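PDB 4DXG: staphylococcal enterotoxin-like toxin from Staphylococcus aureus, which binds a sialic acid-containing glycan through its beta-grasp domain and, as a superantigen-like protein, probably acts in immune evasion. Local coordinates for residues 104-109 and 128-133; 134-139 and 189-194; 167-172 and 193-198. One frame throughout, in Å; residues are numbered along the deposited sequence.

In the fold
The beta-grasp domain illustrates how a chain closes loops of different reach in one domain. From the N-terminal side, contact 1 closes first, pairing the ends of the hairpin 107-116/122-131. Contact 2 then opens immediately afterwards, in series with it, and spans a far longer loop that takes in helix 138-153 and strands 162-168 and 173-177. Contact 3 opens inside that loop and ends on the same stretch, sharing Gly193 and Thr194 with contact 2. Contacts 1 and 3 meet in the five-stranded sheet, where 107-116 and 196-203 are neighbours, while contact 2 forms a separate two-stranded ribbon beside the bound sialic acid.

Contact 1 (104-109 and 128-133); sequences KVDHKA and EFKITK
His107 and Ile131 grip each other through a closed pair of backbone bonds, with His107 N 3.0 Å from Ile131 O and Ile131 N 2.7 Å from His107 O. Both side chains leave the same face and lie side by side, so that Ile131 CD1 meets the imidazole at its edge, in plane, 4.0 Å from His107 CD2. With its CG anti to the backbone N (chi1 177°), the His107 ring is carried toward strand 196-203, where NE2 bonds to Ile196 O. Ala109 and Phe129 repeat the pairing, Phe129 N lying 2.7 Å from Ala109 O. These pairs zip the open end of the hairpin 107-116/122-131, whose second strand is an outermost strand of the five-stranded beta-grasp sheet. The same face packs inward, Phe129 reaching Leu141 and Leu145 of helix 138-153, while the rim of its ring takes Ile131 CD1. Beyond the last rung the packing continues into the loop, where Val105 CB comes within 3.6 Å of Thr132 O. The other face is loose and solvent-exposed. Lys130, bent at its second and third torsions, brings NZ within 3.3 Å of Asp106 OD1 in a salt bridge, with a weak hydrogen bond to OD2 as well. Lys108 runs out extended; its CD passes 3.6 Å from Glu128 CG, but Lys108 NZ and Glu128 OE1 form only a long ion pair at 3.7 Å.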
ATOM      1  N   LYS A 104      19.409  -2.253  -9.937  1.00 22.79           N
ATOM      2  CA  LYS A 104      19.008  -0.880  -9.655  1.00 22.56           C
ATOM      3  C   LYS A 104      17.629  -0.613 -10.214  1.00 22.23           C
ATOM      4  O   LYS A 104      17.297  -0.992 -11.307  1.00 21.50           O
ATOM      5  CB  LYS A 104      19.977   0.136 -10.255  1.00 22.83           C
ATOM      6  CG  LYS A 104      21.423   0.015  -9.811  1.00 23.96           C
ATOM      7  CD  LYS A 104      22.263   0.986 -10.596  1.00 22.73           C
ATOM      8  CE  LYS A 104      23.685   0.999 -10.107  1.00 23.42           C
ATOM      9  NZ  LYS A 104      24.553   1.718 -11.067  1.00 23.79           N
ATOM     10  N   VAL A 105      16.818   0.062  -9.436  1.00 23.13           N
ATOM     11  CA  VAL A 105      15.537   0.513  -9.904  1.00 23.67           C
ATOM     12  C   VAL A 105      15.430   1.983  -9.554  1.00 24.06           C
ATOM     13  O   VAL A 105      15.667   2.360  -8.410  1.00 23.63           O
ATOM     14  CB  VAL A 105      14.397  -0.251  -9.237  1.00 23.59           C
ATOM     15  CG1 VAL A 105      13.047   0.233  -9.800  1.00 24.50           C
ATOM     16  CG2 VAL A 105      14.586  -1.741  -9.433  1.00 22.49           C
ATOM     17  N   ASP A 106      15.087   2.790 -10.565  1.00 25.05           N
ATOM     18  CA  ASP A 106      14.753   4.211 -10.406  1.00 25.88           C
ATOM     19  C   ASP A 106      13.813   4.621 -11.551  1.00 25.54           C
ATOM     20  O   ASP A 106      14.250   5.088 -12.620  1.00 25.67           O
ATOM     21  CB  ASP A 106      16.008   5.092 -10.371  1.00 26.18           C
ATOM     22  CG  ASP A 106      15.697   6.537  -9.970  1.00 30.20           C
ATOM     23  OD1 ASP A 106      14.497   6.889  -9.903  1.00 33.99           O
ATOM     24  OD2 ASP A 106      16.646   7.323  -9.712  1.00 33.96           O
ATOM     25  N   HIS A 107      12.522   4.422 -11.309  1.00 24.77           N
ATOM     26  CA  HIS A 107      11.489   4.556 -12.316  1.00 23.98           C
ATOM     27  C   HIS A 107      10.517   5.598 -11.793  1.00 24.25           C
ATOM     28  O   HIS A 107      10.214   5.619 -10.601  1.00 24.61           O
ATOM     29  CB  HIS A 107      10.838   3.190 -12.502  1.00 23.98           C
ATOM     30  CG  HIS A 107       9.694   3.166 -13.466  1.00 23.86           C
ATOM     31  ND1 HIS A 107       9.859   2.905 -14.811  1.00 24.30           N
ATOM     32  CD2 HIS A 107       8.365   3.333 -13.275  1.00 21.84           C
ATOM     33  CE1 HIS A 107       8.677   2.916 -15.403  1.00 22.93           C
ATOM     34  NE2 HIS A 107       7.755   3.173 -14.494  1.00 20.45           N
ATOM     35  N   LYS A 108      10.102   6.542 -12.637  1.00 24.19           N
ATOM     36  CA  LYS A 108       8.967   7.401 -12.251  1.00 23.72           C
ATOM     37  C   LYS A 108       7.818   7.318 -13.247  1.00 23.08           C
ATOM     38  O   LYS A 108       8.030   7.146 -14.449  1.00 23.50           O
ATOM     39  CB  LYS A 108       9.379   8.841 -11.894  1.00 23.44           C
ATOM     40  CG  LYS A 108      10.018   9.601 -12.956  1.00 25.26           C
ATOM     41  CD  LYS A 108      10.478  10.965 -12.438  1.00 28.74           C
ATOM     42  CE  LYS A 108      11.512  11.587 -13.394  1.00 30.72           C
ATOM     43  NZ  LYS A 108      11.940  12.943 -12.936  1.00 32.06           N
ATOM     44  N   ALA A 109       6.600   7.350 -12.725  1.00 22.75           N
ATOM     45  CA  ALA A 109       5.407   7.315 -13.563  1.00 22.28           C
ATOM     46  C   ALA A 109       4.579   8.576 -13.352  1.00 21.99           C
ATOM     47  O   ALA A 109       4.599   9.188 -12.275  1.00 21.24           O
ATOM     48  CB  ALA A 109       4.604   6.093 -13.302  1.00 21.90           C
ATOM     49  N   GLU A 128       4.463  13.279 -10.296  1.00 32.05           N
ATOM     50  CA  GLU A 128       5.308  12.254 -10.815  1.00 31.59           C
ATOM     51  C   GLU A 128       5.559  11.323  -9.633  1.00 30.44           C
ATOM     52  O   GLU A 128       5.776  11.779  -8.512  1.00 30.86           O
ATOM     53  CB  GLU A 128       6.597  12.897 -11.287  1.00 32.21           C
ATOM     54  CG  GLU A 128       7.167  12.261 -12.519  1.00 35.76           C
ATOM     55  CD  GLU A 128       7.743  13.294 -13.490  1.00 39.41           C
ATOM     56  OE1 GLU A 128       8.439  14.237 -13.008  1.00 37.93           O
ATOM     57  OE2 GLU A 128       7.486  13.139 -14.721  1.00 41.00           O
ATOM     58  N   PHE A 129       5.516  10.020  -9.862  1.00 28.18           N
ATOM     59  CA  PHE A 129       5.574   9.109  -8.742  1.00 25.68           C
ATOM     60  C   PHE A 129       6.789   8.223  -8.849  1.00 24.55           C
ATOM     61  O   PHE A 129       6.982   7.511  -9.841  1.00 22.27           O
ATOM     62  CB  PHE A 129       4.289   8.291  -8.649  1.00 25.60           C
ATOM     63  CG  PHE A 129       4.210   7.431  -7.440  1.00 25.38           C
ATOM     64  CD1 PHE A 129       3.815   7.971  -6.212  1.00 27.06           C
ATOM     65  CD2 PHE A 129       4.524   6.079  -7.511  1.00 24.20           C
ATOM     66  CE1 PHE A 129       3.697   7.153  -5.059  1.00 26.85           C
ATOM     67  CE2 PHE A 129       4.424   5.263  -6.374  1.00 25.66           C
ATOM     68  CZ  PHE A 129       4.006   5.803  -5.146  1.00 24.50           C
ATOM     69  N   LYS A 130       7.605   8.276  -7.801  1.00 24.16           N
ATOM     70  CA  LYS A 130       8.891   7.607  -7.845  1.00 24.48           C
ATOM     71  C   LYS A 130       8.769   6.178  -7.335  1.00 23.12           C
ATOM     72  O   LYS A 130       8.256   5.950  -6.256  1.00 24.41           O
ATOM     73  CB  LYS A 130       9.965   8.423  -7.136  1.00 24.52           C
ATOM     74  CG  LYS A 130      11.373   8.014  -7.608  1.00 30.66           C
ATOM     75  CD  LYS A 130      12.326   9.206  -7.874  1.00 38.96           C
ATOM     76  CE  LYS A 130      13.795   8.787  -7.553  1.00 42.69           C
ATOM     77  NZ  LYS A 130      14.892   9.669  -8.131  1.00 43.87           N
ATOM     78  N   ILE A 131       9.144   5.223  -8.165  1.00 21.57           N
ATOM     79  CA  ILE A 131       9.163   3.823  -7.795  1.00 20.97           C
ATOM     80  C   ILE A 131      10.624   3.446  -7.732  1.00 20.91           C
ATOM     81  O   ILE A 131      11.376   3.682  -8.682  1.00 20.36           O
ATOM     82  CB  ILE A 131       8.428   2.869  -8.839  1.00 21.60           C
ATOM     83  CG1 ILE A 131       6.891   3.003  -8.762  1.00 20.31           C
ATOM     84  CG2 ILE A 131       8.846   1.377  -8.661  1.00 18.65           C
ATOM     85  CD1 ILE A 131       6.304   3.802  -9.920  1.00 21.66           C
ATOM     86  N   THR A 132      11.016   2.857  -6.612  1.00 20.66           N
ATOM     87  CA  THR A 132      12.380   2.451  -6.421  1.00 20.89           C
ATOM     88  C   THR A 132      12.485   0.926  -6.179  1.00 20.13           C
ATOM     89  O   THR A 132      13.529   0.417  -5.804  1.00 20.62           O
ATOM     90  CB  THR A 132      13.030   3.266  -5.283  1.00 21.03           C
ATOM     91  OG1 THR A 132      12.512   2.815  -4.035  1.00 23.14           O
ATOM     92  CG2 THR A 132      12.734   4.779  -5.407  1.00 22.65           C
ATOM     93  N   LYS A 133      11.408   0.201  -6.429  1.00 19.44           N
ATOM     94  CA  LYS A 133      11.370  -1.234  -6.241  1.00 18.96           C
ATOM     95  C   LYS A 133      10.916  -1.981  -7.502  1.00 19.32           C
ATOM     96  O   LYS A 133       9.905  -1.645  -8.106  1.00 19.89           O
ATOM     97  CB  LYS A 133      10.442  -1.573  -5.071  1.00 19.00           C
ATOM     98  CG  LYS A 133      11.096  -1.421  -3.693  1.00 18.34           C
ATOM     99  CD  LYS A 133      10.073  -1.542  -2.573  1.00 16.95           C
ATOM    100  CE  LYS A 133       9.433  -2.965  -2.405  1.00 17.45           C
ATOM    101  NZ  LYS A 133      10.186  -4.195  -2.847  1.00 17.51           N
TER

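Contact 2 (134-139 and 189-194); sequences EQISLK and DVIDGT. With SIA (N-acetyl-alpha-neuraminic acid), chain B.
A short antiparallel ribbon pairs strand 135-137, which runs straight into the long helix of the beta-grasp domain, with strand 190-192, and ends beside the sialic acid site. Its central rung is Ile136 with Ile191: Ile136 N lies 2.8 Å from Ile191 O, and Ile191 N lies 2.9 Å from Ile136 O. The two isoleucine side chains share the face that packs against Leu141 of helix 138-153. Ile191 CG1 sits between its own backbone N and carbonyl carbon (chi1 63°), which brings it over Ile136 O and the Ile136 CG2 branch. On the opposite face Gln135 stretches out and is crossed by Val190, whose CG2 comes 3.5 Å from Gln135 NE2; the amide is fixed at its other end, where OE1 accepts from Lys99 N of the OB-fold domain. The ribbon closes differently at its two ends. At one, Gly193 N approaches Glu134 O at 3.0 Å from well above the carbonyl plane, 60° out of it, as the chain turns into a 3-10 segment. At the other, Ser137 occupies the N-cap position and Leu138 N, in the first turn of the helix, donates to Asp189 O at 3.0 Å. Leu138 then splits its methyls: CD2 meets Ile191 CG2 at 4.0 Å, the side chains crossing at about a right angle, whereas CD1 packs on Asp189 CB and also touches the sugar. The sialic acid is also hydrogen-bonded by the Thr175 hydroxyl, the Arg186 guanidinium and the main-chain O of Lys173, and its O9 donates to Asp189 OD2 at 2.6 Å.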
ATOM      1  N   GLU A 134      11.666  -3.006  -7.890  1.00 18.96           N
ATOM      2  CA  GLU A 134      11.349  -3.869  -9.025  1.00 18.75           C
ATOM      3  C   GLU A 134       9.984  -4.590  -8.834  1.00 19.27           C
ATOM      4  O   GLU A 134       9.229  -4.888  -9.819  1.00 19.58           O
ATOM      5  CB  GLU A 134      12.493  -4.861  -9.123  1.00 18.68           C
ATOM      6  CG  GLU A 134      12.584  -5.733 -10.324  1.00 20.77           C
ATOM      7  CD  GLU A 134      13.738  -6.743 -10.192  1.00 26.16           C
ATOM      8  OE1 GLU A 134      14.312  -6.899  -9.091  1.00 27.32           O
ATOM      9  OE2 GLU A 134      14.086  -7.398 -11.186  1.00 28.70           O
ATOM     10  N   GLN A 135       9.671  -4.917  -7.573  1.00 17.94           N
ATOM     11  CA  GLN A 135       8.386  -5.505  -7.286  1.00 16.68           C
ATOM     12  C   GLN A 135       7.722  -4.708  -6.169  1.00 16.07           C
ATOM     13  O   GLN A 135       8.339  -4.420  -5.130  1.00 16.83           O
ATOM     14  CB  GLN A 135       8.553  -6.960  -6.917  1.00 16.81           C
ATOM     15  CG  GLN A 135       7.223  -7.695  -6.593  1.00 18.19           C
ATOM     16  CD  GLN A 135       7.482  -9.181  -6.352  1.00 21.06           C
ATOM     17  OE1 GLN A 135       8.043  -9.591  -5.321  1.00 18.97           O
ATOM     18  NE2 GLN A 135       7.095  -9.987  -7.315  1.00 20.41           N
ATOM     19  N   ILE A 136       6.478  -4.319  -6.378  1.00 13.91           N
ATOM     20  CA  ILE A 136       5.845  -3.446  -5.395  1.00 13.00           C
ATOM     21  C   ILE A 136       4.413  -3.938  -5.075  1.00 12.58           C
ATOM     22  O   ILE A 136       3.695  -4.425  -6.000  1.00 11.94           O
ATOM     23  CB  ILE A 136       5.905  -1.950  -5.884  1.00 12.14           C
ATOM     24  CG1 ILE A 136       5.545  -0.986  -4.745  1.00 12.68           C
ATOM     25  CG2 ILE A 136       5.049  -1.771  -7.130  1.00 12.31           C
ATOM     26  CD1 ILE A 136       5.723   0.539  -5.073  1.00  8.66           C
ATOM     27  N   SER A 137       4.032  -3.848  -3.791  1.00 11.67           N
ATOM     28  CA  SER A 137       2.713  -4.308  -3.347  1.00 12.59           C
ATOM     29  C   SER A 137       1.635  -3.269  -3.641  1.00 12.65           C
ATOM     30  O   SER A 137       1.891  -2.046  -3.626  1.00 13.50           O
ATOM     31  CB  SER A 137       2.683  -4.737  -1.859  1.00 12.27           C
ATOM     32  OG  SER A 137       3.043  -3.671  -0.968  1.00 13.15           O
ATOM     33  N   LEU A 138       0.424  -3.724  -3.905  1.00 12.28           N
ATOM     34  CA  LEU A 138      -0.621  -2.738  -4.054  1.00 12.56           C
ATOM     35  C   LEU A 138      -0.785  -1.950  -2.741  1.00 12.70           C
ATOM     36  O   LEU A 138      -1.141  -0.791  -2.772  1.00 14.54           O
ATOM     37  CB  LEU A 138      -1.920  -3.370  -4.517  1.00 11.33           C
ATOM     38  CG  LEU A 138      -1.851  -4.263  -5.737  1.00 11.00           C
ATOM     39  CD1 LEU A 138      -3.262  -4.761  -5.921  1.00 11.49           C
ATOM     40  CD2 LEU A 138      -1.368  -3.538  -7.012  1.00 11.29           C
ATOM     41  N   LYS A 139      -0.465  -2.563  -1.609  1.00 12.43           N
ATOM     42  CA  LYS A 139      -0.582  -1.943  -0.296  1.00 12.31           C
ATOM     43  C   LYS A 139       0.168  -0.629  -0.267  1.00 12.85           C
ATOM     44  O   LYS A 139      -0.311   0.363   0.305  1.00 14.23           O
ATOM     45  CB  LYS A 139      -0.002  -2.881   0.788  1.00 11.43           C
ATOM     46  CG  LYS A 139      -0.110  -2.361   2.256  1.00 11.31           C
ATOM     47  CD  LYS A 139       0.865  -3.100   3.195  1.00 10.58           C
ATOM     48  CE  LYS A 139       0.702  -2.692   4.677  1.00  8.78           C
ATOM     49  NZ  LYS A 139      -0.714  -2.748   5.154  1.00  5.33           N
ATOM     50  N   ASP A 189      -1.147  -8.473  -2.876  1.00 18.21           N
ATOM     51  CA  ASP A 189      -0.949  -8.528  -4.313  1.00 18.45           C
ATOM     52  C   ASP A 189       0.320  -7.767  -4.692  1.00 18.10           C
ATOM     53  O   ASP A 189       0.598  -6.700  -4.149  1.00 17.52           O
ATOM     54  CB  ASP A 189      -2.183  -7.994  -5.063  1.00 18.81           C
ATOM     55  CG  ASP A 189      -3.366  -9.003  -5.087  1.00 21.26           C
ATOM     56  OD1 ASP A 189      -3.172 -10.250  -5.133  1.00 21.60           O
ATOM     57  OD2 ASP A 189      -4.525  -8.541  -5.073  1.00 26.66           O
ATOM     58  N   VAL A 190       1.108  -8.319  -5.607  1.00 17.75           N
ATOM     59  CA  VAL A 190       2.322  -7.612  -6.027  1.00 17.40           C
ATOM     60  C   VAL A 190       2.422  -7.471  -7.562  1.00 17.24           C
ATOM     61  O   VAL A 190       1.870  -8.262  -8.332  1.00 16.28           O
ATOM     62  CB  VAL A 190       3.620  -8.216  -5.412  1.00 16.96           C
ATOM     63  CG1 VAL A 190       3.502  -8.381  -3.902  1.00 16.52           C
ATOM     64  CG2 VAL A 190       3.916  -9.554  -6.015  1.00 18.40           C
ATOM     65  N   ILE A 191       3.123  -6.433  -7.988  1.00 17.23           N
ATOM     66  CA  ILE A 191       3.237  -6.129  -9.391  1.00 17.04           C
ATOM     67  C   ILE A 191       4.656  -5.606  -9.732  1.00 17.44           C
ATOM     68  O   ILE A 191       5.420  -5.191  -8.814  1.00 18.23           O
ATOM     69  CB  ILE A 191       2.105  -5.127  -9.849  1.00 17.28           C
ATOM     70  CG1 ILE A 191       2.197  -3.752  -9.157  1.00 16.57           C
ATOM     71  CG2 ILE A 191       0.694  -5.737  -9.704  1.00 15.94           C
ATOM     72  CD1 ILE A 191       1.497  -2.613  -9.987  1.00 14.07           C
ATOM     73  N   ASP A 192       5.017  -5.637 -11.015  0.50 17.73           N
ATOM     74  CA  ASP A 192       6.322  -5.132 -11.451  0.50 18.31           C
ATOM     75  C   ASP A 192       6.250  -3.633 -11.457  0.50 17.85           C
ATOM     76  O   ASP A 192       5.484  -3.041 -12.212  0.50 18.25           O
ATOM     77  CB  ASP A 192       6.720  -5.657 -12.847  0.50 18.44           C
ATOM     78  CG  ASP A 192       8.139  -5.223 -13.267  0.50 21.55           C
ATOM     79  OD1 ASP A 192       8.721  -4.264 -12.671  0.50 23.95           O
ATOM     80  OD2 ASP A 192       8.691  -5.851 -14.202  0.50 24.26           O
ATOM     81  N   GLY A 193       7.045  -3.014 -10.604  1.00 17.66           N
ATOM     82  CA  GLY A 193       7.087  -1.537 -10.522  1.00 17.84           C
ATOM     83  C   GLY A 193       7.485  -0.863 -11.835  1.00 18.07           C
ATOM     84  O   GLY A 193       6.908   0.156 -12.244  1.00 17.81           O
ATOM     85  N   THR A 194       8.482  -1.407 -12.512  1.00 18.82           N
ATOM     86  CA  THR A 194       9.014  -0.686 -13.680  1.00 20.21           C
ATOM     87  C   THR A 194       8.102  -0.841 -14.897  1.00 20.86           C
ATOM     88  O   THR A 194       8.436  -0.332 -15.969  1.00 22.11           O
ATOM     89  CB  THR A 194      10.429  -1.111 -14.047  1.00 19.46           C
ATOM     90  OG1 THR A 194      10.394  -2.480 -14.455  1.00 22.54           O
ATOM     91  CG2 THR A 194      11.336  -0.971 -12.848  1.00 19.71           C
TER
HETATM   92  C1  SIA B   3      -9.052  -3.725 -10.991  1.00 22.17           C
HETATM   93  C2  SIA B   3      -9.554  -5.171 -11.194  1.00 20.97           C
HETATM   94  C3  SIA B   3      -9.670  -5.445 -12.704  1.00 15.71           C
HETATM   95  C4  SIA B   3      -8.307  -5.614 -13.387  1.00 17.65           C
HETATM   96  C5  SIA B   3      -7.374  -6.584 -12.641  1.00 18.21           C
HETATM   97  C6  SIA B   3      -7.362  -6.201 -11.160  1.00 18.98           C
HETATM   98  C7  SIA B   3      -6.533  -7.123 -10.262  1.00 18.11           C
HETATM   99  C8  SIA B   3      -6.691  -6.724  -8.803  1.00 17.44           C
HETATM  100  C9  SIA B   3      -5.659  -7.405  -7.885  1.00 18.60           C
HETATM  101  C10 SIA B   3      -5.333  -7.406 -13.825  1.00 17.38           C
HETATM  102  C11 SIA B   3      -4.005  -6.968 -14.340  1.00 15.48           C
HETATM  103  N5  SIA B   3      -6.037  -6.437 -13.226  1.00 19.20           N
HETATM  104  O1A SIA B   3      -9.502  -2.822 -11.762  1.00 20.62           O
HETATM  105  O1B SIA B   3      -8.241  -3.484 -10.050  1.00 21.70           O
HETATM  106  O4  SIA B   3      -8.411  -6.109 -14.738  1.00 16.80           O
HETATM  107  O6  SIA B   3      -8.715  -6.200 -10.660  1.00 19.64           O
HETATM  108  O7  SIA B   3      -7.055  -8.430 -10.378  1.00 17.96           O
HETATM  109  O8  SIA B   3      -6.602  -5.285  -8.752  1.00 15.79           O
HETATM  110  O9  SIA B   3      -5.824  -6.897  -6.545  1.00 19.09           O
HETATM  111  O10 SIA B   3      -5.707  -8.570 -13.939  1.00 15.90           O

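Contact 3 (167-172 and 193-198)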
ATOM      1  N   LYS A 167      -1.954   2.217 -14.279  1.00 24.33           N
ATOM      2  CA  LYS A 167      -2.000   1.659 -15.621  1.00 24.41           C
ATOM      3  C   LYS A 167      -0.648   1.118 -16.011  1.00 23.58           C
ATOM      4  O   LYS A 167       0.348   1.788 -15.798  1.00 23.38           O
ATOM      5  CB  LYS A 167      -2.493   2.716 -16.620  1.00 25.20           C
ATOM      6  CG  LYS A 167      -4.042   2.827 -16.686  1.00 28.62           C
ATOM      7  CD  LYS A 167      -4.458   4.004 -17.559  1.00 35.76           C
ATOM      8  CE  LYS A 167      -5.985   4.173 -17.660  1.00 39.88           C
ATOM      9  NZ  LYS A 167      -6.412   5.633 -17.729  1.00 39.51           N
ATOM     10  N   MET A 168      -0.628  -0.095 -16.569  1.00 23.22           N
ATOM     11  CA  MET A 168       0.613  -0.822 -16.902  1.00 23.70           C
ATOM     12  C   MET A 168       0.990  -0.807 -18.399  1.00 24.17           C
ATOM     13  O   MET A 168       0.122  -0.811 -19.263  1.00 23.84           O
ATOM     14  CB  MET A 168       0.557  -2.313 -16.448  1.00 23.62           C
ATOM     15  CG  MET A 168      -0.066  -2.626 -15.082  1.00 22.59           C
ATOM     16  SD  MET A 168       0.793  -1.781 -13.755  1.00 23.27           S
ATOM     17  CE  MET A 168       2.236  -2.855 -13.518  1.00 20.27           C
ATOM     18  N   LYS A 169       2.291  -0.831 -18.671  1.00 24.96           N
ATOM     19  CA  LYS A 169       2.853  -1.028 -20.009  1.00 26.95           C
ATOM     20  C   LYS A 169       2.039  -1.975 -20.916  1.00 27.63           C
ATOM     21  O   LYS A 169       1.837  -1.686 -22.096  1.00 28.47           O
ATOM     22  CB  LYS A 169       4.318  -1.513 -19.876  1.00 27.14           C
ATOM     23  CG  LYS A 169       5.001  -2.073 -21.150  1.00 30.33           C
ATOM     24  CD  LYS A 169       6.560  -2.140 -21.028  1.00 34.51           C
ATOM     25  CE  LYS A 169       7.080  -3.567 -20.798  1.00 37.69           C
ATOM     26  NZ  LYS A 169       8.486  -3.536 -20.252  1.00 39.10           N
ATOM     27  N   ASN A 170       1.571  -3.094 -20.371  1.00 28.20           N
ATOM     28  CA  ASN A 170       0.796  -4.071 -21.154  1.00 28.75           C
ATOM     29  C   ASN A 170      -0.716  -3.764 -21.312  1.00 27.55           C
ATOM     30  O   ASN A 170      -1.455  -4.537 -21.920  1.00 27.30           O
ATOM     31  CB  ASN A 170       1.001  -5.484 -20.582  1.00 29.54           C
ATOM     32  CG  ASN A 170       0.313  -5.681 -19.245  1.00 32.84           C
ATOM     33  OD1 ASN A 170      -0.351  -4.764 -18.717  1.00 34.75           O
ATOM     34  ND2 ASN A 170       0.455  -6.892 -18.680  1.00 34.93           N
ATOM     35  N   GLY A 171      -1.168  -2.645 -20.768  1.00 26.23           N
ATOM     36  CA  GLY A 171      -2.595  -2.348 -20.767  1.00 25.18           C
ATOM     37  C   GLY A 171      -3.381  -2.789 -19.525  1.00 24.66           C
ATOM     38  O   GLY A 171      -4.496  -2.317 -19.318  1.00 24.61           O
ATOM     39  N   GLY A 172      -2.832  -3.688 -18.699  1.00 23.35           N
ATOM     40  CA  GLY A 172      -3.489  -4.067 -17.455  1.00 21.94           C
ATOM     41  C   GLY A 172      -3.641  -2.838 -16.553  1.00 21.92           C
ATOM     42  O   GLY A 172      -3.088  -1.762 -16.845  1.00 21.89           O
ATOM     43  N   GLY A 193       7.045  -3.014 -10.604  1.00 17.66           N
ATOM     44  CA  GLY A 193       7.087  -1.537 -10.522  1.00 17.84           C
ATOM     45  C   GLY A 193       7.485  -0.863 -11.835  1.00 18.07           C
ATOM     46  O   GLY A 193       6.908   0.156 -12.244  1.00 17.81           O
ATOM     47  N   THR A 194       8.482  -1.407 -12.512  1.00 18.82           N
ATOM     48  CA  THR A 194       9.014  -0.686 -13.680  1.00 20.21           C
ATOM     49  C   THR A 194       8.102  -0.841 -14.897  1.00 20.86           C
ATOM     50  O   THR A 194       8.436  -0.332 -15.969  1.00 22.11           O
ATOM     51  CB  THR A 194      10.429  -1.111 -14.047  1.00 19.46           C
ATOM     52  OG1 THR A 194      10.394  -2.480 -14.455  1.00 22.54           O
ATOM     53  CG2 THR A 194      11.336  -0.971 -12.848  1.00 19.71           C
ATOM     54  N   ASN A 195       6.958  -1.528 -14.730  1.00 20.75           N
ATOM     55  CA  ASN A 195       5.933  -1.597 -15.780  1.00 20.22           C
ATOM     56  C   ASN A 195       4.764  -0.696 -15.502  1.00 19.60           C
ATOM     57  O   ASN A 195       3.768  -0.746 -16.255  1.00 19.73           O
ATOM     58  CB  ASN A 195       5.308  -2.979 -15.881  1.00 20.73           C
ATOM     59  CG  ASN A 195       6.182  -3.988 -16.573  1.00 22.74           C
ATOM     60  OD1 ASN A 195       5.936  -5.183 -16.432  1.00 25.90           O
ATOM     61  ND2 ASN A 195       7.207  -3.540 -17.294  1.00 24.32           N
ATOM     62  N   ILE A 196       4.820   0.055 -14.408  1.00 18.40           N
ATOM     63  CA  ILE A 196       3.783   1.039 -14.147  1.00 18.62           C
ATOM     64  C   ILE A 196       4.025   2.232 -15.067  1.00 20.02           C
ATOM     65  O   ILE A 196       5.110   2.852 -15.050  1.00 19.89           O
ATOM     66  CB  ILE A 196       3.784   1.488 -12.713  1.00 18.29           C
ATOM     67  CG1 ILE A 196       3.600   0.277 -11.805  1.00 17.01           C
ATOM     68  CG2 ILE A 196       2.703   2.569 -12.498  1.00 16.99           C
ATOM     69  CD1 ILE A 196       3.640   0.642 -10.316  1.00 19.18           C
ATOM     70  N   ASP A 197       3.023   2.528 -15.895  1.00 20.92           N
ATOM     71  CA  ASP A 197       3.167   3.500 -16.965  1.00 21.67           C
ATOM     72  C   ASP A 197       2.639   4.835 -16.506  1.00 21.66           C
ATOM     73  O   ASP A 197       3.335   5.832 -16.578  1.00 22.89           O
ATOM     74  CB  ASP A 197       2.430   3.009 -18.198  1.00 22.55           C
ATOM     75  CG  ASP A 197       2.695   3.864 -19.432  1.00 25.69           C
ATOM     76  OD1 ASP A 197       3.678   3.605 -20.161  1.00 27.95           O
ATOM     77  OD2 ASP A 197       1.871   4.762 -19.704  1.00 31.07           O
ATOM     78  N   ASN A 198       1.410   4.872 -16.028  1.00 21.57           N
ATOM     79  CA  ASN A 198       0.886   6.109 -15.470  1.00 21.69           C
ATOM     80  C   ASN A 198      -0.210   5.827 -14.427  1.00 21.73           C
ATOM     81  O   ASN A 198      -0.696   4.690 -14.296  1.00 20.99           O
ATOM     82  CB  ASN A 198       0.393   7.056 -16.582  1.00 22.36           C
ATOM     83  CG  ASN A 198      -0.929   6.595 -17.222  1.00 22.96           C
ATOM     84  OD1 ASN A 198      -2.016   7.101 -16.880  1.00 22.98           O
ATOM     85  ND2 ASN A 198      -0.839   5.639 -18.147  1.00 23.41           N
TER
HETATM   86  O   HOH W   1      -4.323   6.789 -18.851  1.00 30.70           O
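Lys167 faces two residues at once, Asp197 and Asn198, and this classic beta bulge shifts the register where strand 162-168 joins the start of strand 196-203, the strand at the middle of the five-stranded beta-grasp sheet. Lys167 O accepts from both partners: Asp197 N comes in the carbonyl plane at 2.8 Å, while Asn198 N reaches it from a tilted position at 3.3 Å. Around the bulge the side chains take three different courses. Met168 curls inward, folding back at chi2 (-59°) and chi3 (-80°), and its sulfur and terminal methyl lie obliquely across Ile196, with Met168 CE 3.8 Å from Ile196 CG1. That methyl also touches Ile191 of the ribbon 190-192, so the thioether bridges the sheet and its neighbour. Lys169 runs outward on the solvent side, crossing the Asn195 side chain, while its backbone N is tied to Asn195 O at 2.8 Å just as the chain enters the type I turn from Met168 to Gly171. Overlapping the end of that turn, Asn170 OD1 accepts from Gly172 N in an Asx turn. Asn198, with CG wedged between its backbone N and carbonyl carbon (chi1 73°), turns its amide across the Lys167 chain. Its ND2 lies 3.7 Å from Lys167 CB and donates to Asp197 OD2 along the anti lone pair, which helps to fix the amide's rotation. The other end of that amide joins the lysine through a single water, which accepts from Lys167 NZ at 2.6 Å and donates to Asn198 OD1 at 3.1 Å.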